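Local atomic coordinates of hydroxylase (Rhodococcus sp., PDB entry 2OR0), a protein that probably acts as a flavin-dependent hydroxylase of the acyl-CoA dehydrogenase family, using reduced flavin and molecular oxygen. Residues 158-170 with 181-194. Residues are numbered along the deposited sequence; the frame is centred on the assembly and turned at random.
Sequences TDHCQWAFLGAMV and SSLHVILPRTDYQI
Arg189 reaches across to the turn before strand 163-170, and its NH1 holds two carbonyls there. It donates to Asp159 O at 2.9 Å and to Cys161 O at 3.1 Å. Both oxygens lie at the guanidinium edge, in its plane. Asp159 O is met from above its carbonyl plane. CG of Arg189 lies anti to the backbone N (chi1 -179°), which sends the chain out to this turn. Ile194 CD1 covers one guanidinium face. With an alanine here the donor shared by the carbonyls of Asp159 and Cys161 is gone, and residues 158-162 would probably be held less firmly.

Beyond the turn the chains pair as an antiparallel hairpin, part of a mixed sheet consistent with the beta domain of the acyl-CoA dehydrogenase fold. Ala164 with Leu187, Leu166 with Val185 and Ala168 with Leu183 are hydrogen-bonded pairs. On one sheet face, Pro188 CB sits over the six-membered ring of Trp163, 4.0 Å from its centroid, a CH-pi contact. Ile186 serves two rings: CG2 touches Trp163 CE3 at 3.4 Å, and CG1 lies over a face of Phe165. On the other face, Tyr192 CE2 packs on Ala164 CB at 3.6 Å. A water bridges Tyr192 OH to Thr158 O and OG1. Ser155 OG also hydrogen-bonds Thr158 OG1.

Further out, Lys210 forms a salt bridge with Asp159, and Glu108 hydrogen-bonds His184 ND1. Helix 114-121 packs on Trp163 and Ile186. Strands 129-130 and 137-142 pair with strand 163-170, while strand 224-226 pairs with strand 182-188.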
loop_
_atom_site.group_PDB
_atom_site.type_symbol
_atom_site.label_atom_id
_atom_site.label_comp_id
_atom_site.label_asym_id
_atom_site.label_seq_id
_atom_site.Cartn_x
_atom_site.Cartn_y
_atom_site.Cartn_z
ATOM N N THR A 158 11.430 2.988 4.961
ATOM C CA THR A 158 11.754 3.422 6.327
ATOM C C THR A 158 12.954 4.377 6.458
ATOM O O THR A 158 12.926 5.277 7.308
ATOM C CB THR A 158 11.859 2.208 7.302
ATOM O OG1 THR A 158 11.611 2.644 8.638
ATOM C CG2 THR A 158 13.208 1.487 7.221
ATOM N N ASP A 159 13.975 4.198 5.611
ATOM C CA ASP A 159 15.134 5.097 5.593
ATOM C C ASP A 159 14.758 6.546 5.298
ATOM O O ASP A 159 15.543 7.465 5.567
ATOM C CB ASP A 159 16.167 4.641 4.552
ATOM C CG ASP A 159 16.805 3.302 4.906
ATOM O OD1 ASP A 159 17.413 3.212 5.990
ATOM O OD2 ASP A 159 16.691 2.341 4.106
ATOM N N HIS A 160 13.569 6.747 4.722
ATOM C CA HIS A 160 13.151 8.078 4.280
ATOM C C HIS A 160 12.059 8.671 5.175
ATOM O O HIS A 160 11.501 9.742 4.889
ATOM C CB HIS A 160 12.717 8.002 2.814
ATOM C CG HIS A 160 13.825 7.609 1.887
ATOM N ND1 HIS A 160 14.856 8.466 1.557
ATOM C CD2 HIS A 160 14.075 6.446 1.232
ATOM C CE1 HIS A 160 15.688 7.849 0.732
ATOM N NE2 HIS A 160 15.235 6.626 0.517
ATOM N N CYS A 161 11.768 7.962 6.262
ATOM C CA CYS A 161 10.734 8.349 7.204
ATOM C C CYS A 161 11.353 8.808 8.530
ATOM O O CYS A 161 12.415 8.315 8.937
ATOM C CB CYS A 161 9.777 7.187 7.443
ATOM S SG CYS A 161 8.882 6.625 5.940
ATOM N N GLN A 162 10.679 9.749 9.188
ATOM C CA GLN A 162 11.155 10.328 10.447
ATOM C C GLN A 162 10.277 9.945 11.632
ATOM O O GLN A 162 10.580 10.288 12.770
ATOM C CB GLN A 162 11.323 11.852 10.314
ATOM C CG GLN A 162 12.600 12.264 9.526
ATOM C CD GLN A 162 13.898 11.660 10.115
ATOM O OE1 GLN A 162 14.186 11.796 11.322
ATOM N NE2 GLN A 162 14.688 10.999 9.258
ATOM N N TRP A 163 9.193 9.230 11.355
ATOM C CA TRP A 163 8.297 8.702 12.373
ATOM C C TRP A 163 7.837 7.308 11.912
ATOM O O TRP A 163 7.913 6.992 10.723
ATOM C CB TRP A 163 7.066 9.600 12.554
ATOM C CG TRP A 163 7.361 10.986 13.114
ATOM C CD1 TRP A 163 7.897 12.048 12.441
ATOM C CD2 TRP A 163 7.141 11.434 14.456
ATOM N NE1 TRP A 163 8.021 13.134 13.278
ATOM C CE2 TRP A 163 7.572 12.784 14.522
ATOM C CE3 TRP A 163 6.626 10.829 15.613
ATOM C CZ2 TRP A 163 7.500 13.539 15.704
ATOM C CZ3 TRP A 163 6.532 11.583 16.779
ATOM C CH2 TRP A 163 6.971 12.924 16.812
ATOM N N ALA A 164 7.337 6.502 12.842
ATOM C CA ALA A 164 6.758 5.208 12.491
ATOM C C ALA A 164 5.415 5.078 13.134
ATOM O O ALA A 164 5.225 5.539 14.254
ATOM C CB ALA A 164 7.648 4.073 12.948
ATOM N N PHE A 165 4.504 4.440 12.406
ATOM C CA PHE A 165 3.176 4.098 12.857
ATOM C C PHE A 165 3.169 2.581 13.049
ATOM O O PHE A 165 3.225 1.852 12.066
ATOM C CB PHE A 165 2.210 4.443 11.726
ATOM C CG PHE A 165 0.926 5.080 12.170
ATOM C CD1 PHE A 165 0.279 6.019 11.339
ATOM C CD2 PHE A 165 0.345 4.765 13.393
ATOM C CE1 PHE A 165 -0.915 6.631 11.737
ATOM C CE2 PHE A 165 -0.864 5.391 13.789
ATOM C CZ PHE A 165 -1.473 6.317 12.958
ATOM N N LEU A 166 3.102 2.077 14.276
ATOM C CA LEU A 166 3.293 0.635 14.486
ATOM C C LEU A 166 2.149 0.015 15.237
ATOM O O LEU A 166 1.515 0.691 16.045
ATOM C CB LEU A 166 4.588 0.376 15.268
ATOM C CG LEU A 166 5.866 1.000 14.717
ATOM C CD1 LEU A 166 6.989 1.014 15.800
ATOM C CD2 LEU A 166 6.300 0.268 13.407
ATOM N N GLY A 167 1.898 -1.273 15.006
ATOM C CA GLY A 167 0.903 -1.995 15.802
ATOM C C GLY A 167 1.530 -2.586 17.057
ATOM O O GLY A 167 2.709 -2.946 17.067
ATOM N N ALA A 168 0.750 -2.691 18.121
ATOM C CA ALA A 168 1.223 -3.321 19.339
ATOM C C ALA A 168 0.063 -3.916 20.100
ATOM O O ALA A 168 -1.058 -3.395 20.055
ATOM C CB ALA A 168 1.962 -2.313 20.199
HETATM N N MSE A 169 0.323 -5.017 20.787
HETATM C CA MSE A 169 -0.623 -5.550 21.762
HETATM C C MSE A 169 -0.362 -4.889 23.116
HETATM O O MSE A 169 0.761 -4.508 23.411
HETATM C CB MSE A 169 -0.496 -7.063 21.899
HETATM C CG MSE A 169 -0.572 -7.839 20.589
HETATM SE SE MSE A 169 -2.257 -7.559 19.608
HETATM C CE MSE A 169 -3.530 -8.403 20.828
ATOM N N VAL A 170 -1.400 -4.766 23.935
ATOM C CA VAL A 170 -1.263 -4.144 25.249
ATOM C C VAL A 170 -1.099 -5.227 26.302
ATOM O O VAL A 170 -1.914 -6.140 26.384
ATOM C CB VAL A 170 -2.456 -3.193 25.588
ATOM C CG1 VAL A 170 -2.377 -2.679 27.044
ATOM C CG2 VAL A 170 -2.485 -1.999 24.620
ATOM N N SER A 181 -7.043 -3.307 24.016
ATOM C CA SER A 181 -6.351 -4.572 23.783
ATOM C C SER A 181 -5.192 -4.457 22.736
ATOM O O SER A 181 -4.114 -5.056 22.900
ATOM C CB SER A 181 -7.397 -5.611 23.381
ATOM O OG SER A 181 -6.847 -6.671 22.626
ATOM N N SER A 182 -5.411 -3.673 21.676
ATOM C CA SER A 182 -4.398 -3.441 20.636
ATOM C C SER A 182 -4.298 -1.952 20.284
ATOM O O SER A 182 -5.287 -1.226 20.370
ATOM C CB SER A 182 -4.747 -4.248 19.379
ATOM O OG SER A 182 -6.123 -4.033 19.013
ATOM N N LEU A 183 -3.124 -1.505 19.854
ATOM C CA LEU A 183 -2.918 -0.099 19.529
ATOM C C LEU A 183 -2.264 0.078 18.189
ATOM O O LEU A 183 -1.580 -0.842 17.704
ATOM C CB LEU A 183 -1.984 0.568 20.553
ATOM C CG LEU A 183 -2.310 0.569 22.062
ATOM C CD1 LEU A 183 -1.085 1.066 22.828
ATOM C CD2 LEU A 183 -3.511 1.449 22.397
ATOM N N HIS A 184 -2.465 1.273 17.621
ATOM C CA HIS A 184 -1.529 1.898 16.709
ATOM C C HIS A 184 -0.774 3.003 17.461
ATOM O O HIS A 184 -1.390 3.848 18.135
ATOM C CB HIS A 184 -2.257 2.500 15.492
ATOM C CG HIS A 184 -2.956 1.490 14.626
ATOM N ND1 HIS A 184 -3.834 1.849 13.617
ATOM C CD2 HIS A 184 -2.921 0.134 14.620
ATOM C CE1 HIS A 184 -4.298 0.761 13.026
ATOM N NE2 HIS A 184 -3.767 -0.291 13.618
ATOM N N VAL A 185 0.555 3.011 17.366
ATOM C CA VAL A 185 1.378 3.941 18.159
ATOM C C VAL A 185 2.314 4.720 17.240
ATOM O O VAL A 185 2.786 4.186 16.224
ATOM C CB VAL A 185 2.199 3.184 19.275
ATOM C CG1 VAL A 185 1.268 2.481 20.250
ATOM C CG2 VAL A 185 3.196 2.172 18.668
ATOM N N ILE A 186 2.571 5.981 17.569
ATOM C CA ILE A 186 3.469 6.809 16.759
ATOM C C ILE A 186 4.771 7.080 17.525
ATOM O O ILE A 186 4.728 7.476 18.700
ATOM C CB ILE A 186 2.788 8.144 16.331
ATOM C CG1 ILE A 186 1.600 7.876 15.402
ATOM C CG2 ILE A 186 3.763 9.077 15.633
ATOM C CD1 ILE A 186 0.264 8.224 16.044
ATOM N N LEU A 187 5.917 6.847 16.869
ATOM C CA LEU A 187 7.249 7.039 17.477
ATOM C C LEU A 187 8.123 7.841 16.554
ATOM O O LEU A 187 8.093 7.620 15.349
ATOM C CB LEU A 187 7.963 5.703 17.733
ATOM C CG LEU A 187 7.548 4.826 18.909
ATOM C CD1 LEU A 187 6.225 4.162 18.645
ATOM C CD2 LEU A 187 8.612 3.775 19.159
ATOM N N PRO A 188 8.905 8.789 17.106
ATOM C CA PRO A 188 9.907 9.469 16.302
ATOM C C PRO A 188 11.082 8.519 16.043
ATOM O O PRO A 188 11.274 7.581 16.822
ATOM C CB PRO A 188 10.345 10.627 17.201
ATOM C CG PRO A 188 10.041 10.169 18.596
ATOM C CD PRO A 188 8.856 9.286 18.496
ATOM N N ARG A 189 11.843 8.766 14.969
ATOM C CA ARG A 189 12.928 7.868 14.537
ATOM C C ARG A 189 14.010 7.747 15.602
ATOM O O ARG A 189 14.713 6.740 15.702
ATOM C CB ARG A 189 13.550 8.347 13.220
ATOM C CG ARG A 189 14.662 7.454 12.719
ATOM C CD ARG A 189 14.600 7.270 11.232
ATOM N NE ARG A 189 15.934 7.040 10.692
ATOM C CZ ARG A 189 16.247 7.115 9.403
ATOM N NH1 ARG A 189 15.315 7.403 8.495
ATOM N NH2 ARG A 189 17.496 6.893 9.016
ATOM N N THR A 190 14.126 8.806 16.392
ATOM C CA THR A 190 15.003 8.833 17.545
ATOM C C THR A 190 14.712 7.708 18.563
ATOM O O THR A 190 15.611 7.281 19.317
ATOM C CB THR A 190 14.925 10.238 18.203
ATOM O OG1 THR A 190 16.176 10.508 18.836
ATOM C CG2 THR A 190 13.787 10.327 19.200
ATOM N N ASP A 191 13.471 7.216 18.569
ATOM C CA ASP A 191 13.063 6.203 19.527
ATOM C C ASP A 191 13.060 4.761 19.003
ATOM O O ASP A 191 12.576 3.869 19.681
ATOM C CB ASP A 191 11.702 6.552 20.111
ATOM C CG ASP A 191 11.771 7.706 21.140
ATOM O OD1 ASP A 191 12.894 8.120 21.525
ATOM O OD2 ASP A 191 10.689 8.186 21.565
ATOM N N TYR A 192 13.607 4.529 17.813
ATOM C CA TYR A 192 13.747 3.138 17.321
ATOM C C TYR A 192 14.983 2.944 16.473
ATOM O O TYR A 192 15.695 3.894 16.152
ATOM C CB TYR A 192 12.480 2.643 16.585
ATOM C CG TYR A 192 12.051 3.510 15.397
ATOM C CD1 TYR A 192 12.625 3.341 14.135
ATOM C CD2 TYR A 192 11.069 4.484 15.545
ATOM C CE1 TYR A 192 12.236 4.125 13.051
ATOM C CE2 TYR A 192 10.674 5.277 14.480
ATOM C CZ TYR A 192 11.258 5.096 13.230
ATOM O OH TYR A 192 10.861 5.885 12.164
ATOM N N GLN A 193 15.219 1.691 16.120
ATOM C CA GLN A 193 16.401 1.297 15.385
ATOM C C GLN A 193 15.957 0.581 14.107
ATOM O O GLN A 193 15.120 -0.311 14.149
ATOM C CB GLN A 193 17.281 0.358 16.257
ATOM C CG GLN A 193 18.505 -0.237 15.532
ATOM C CD GLN A 193 18.989 -1.623 16.062
ATOM O OE1 GLN A 193 19.991 -2.186 15.554
ATOM N NE2 GLN A 193 18.292 -2.169 17.064
ATOM N N ILE A 194 16.549 0.993 12.997
ATOM C CA ILE A 194 16.373 0.360 11.688
ATOM C C ILE A 194 17.450 -0.727 11.600
ATOM O O ILE A 194 18.642 -0.426 11.703
ATOM C CB ILE A 194 16.549 1.395 10.529
ATOM C CG1 ILE A 194 15.437 2.465 10.559
ATOM C CG2 ILE A 194 16.557 0.705 9.159
ATOM C CD1 ILE A 194 15.664 3.674 9.601
HETATM O O HOH W 1 12.066 5.172 9.821
HETATM O O HOH W 2 -3.885 -7.644 24.222
#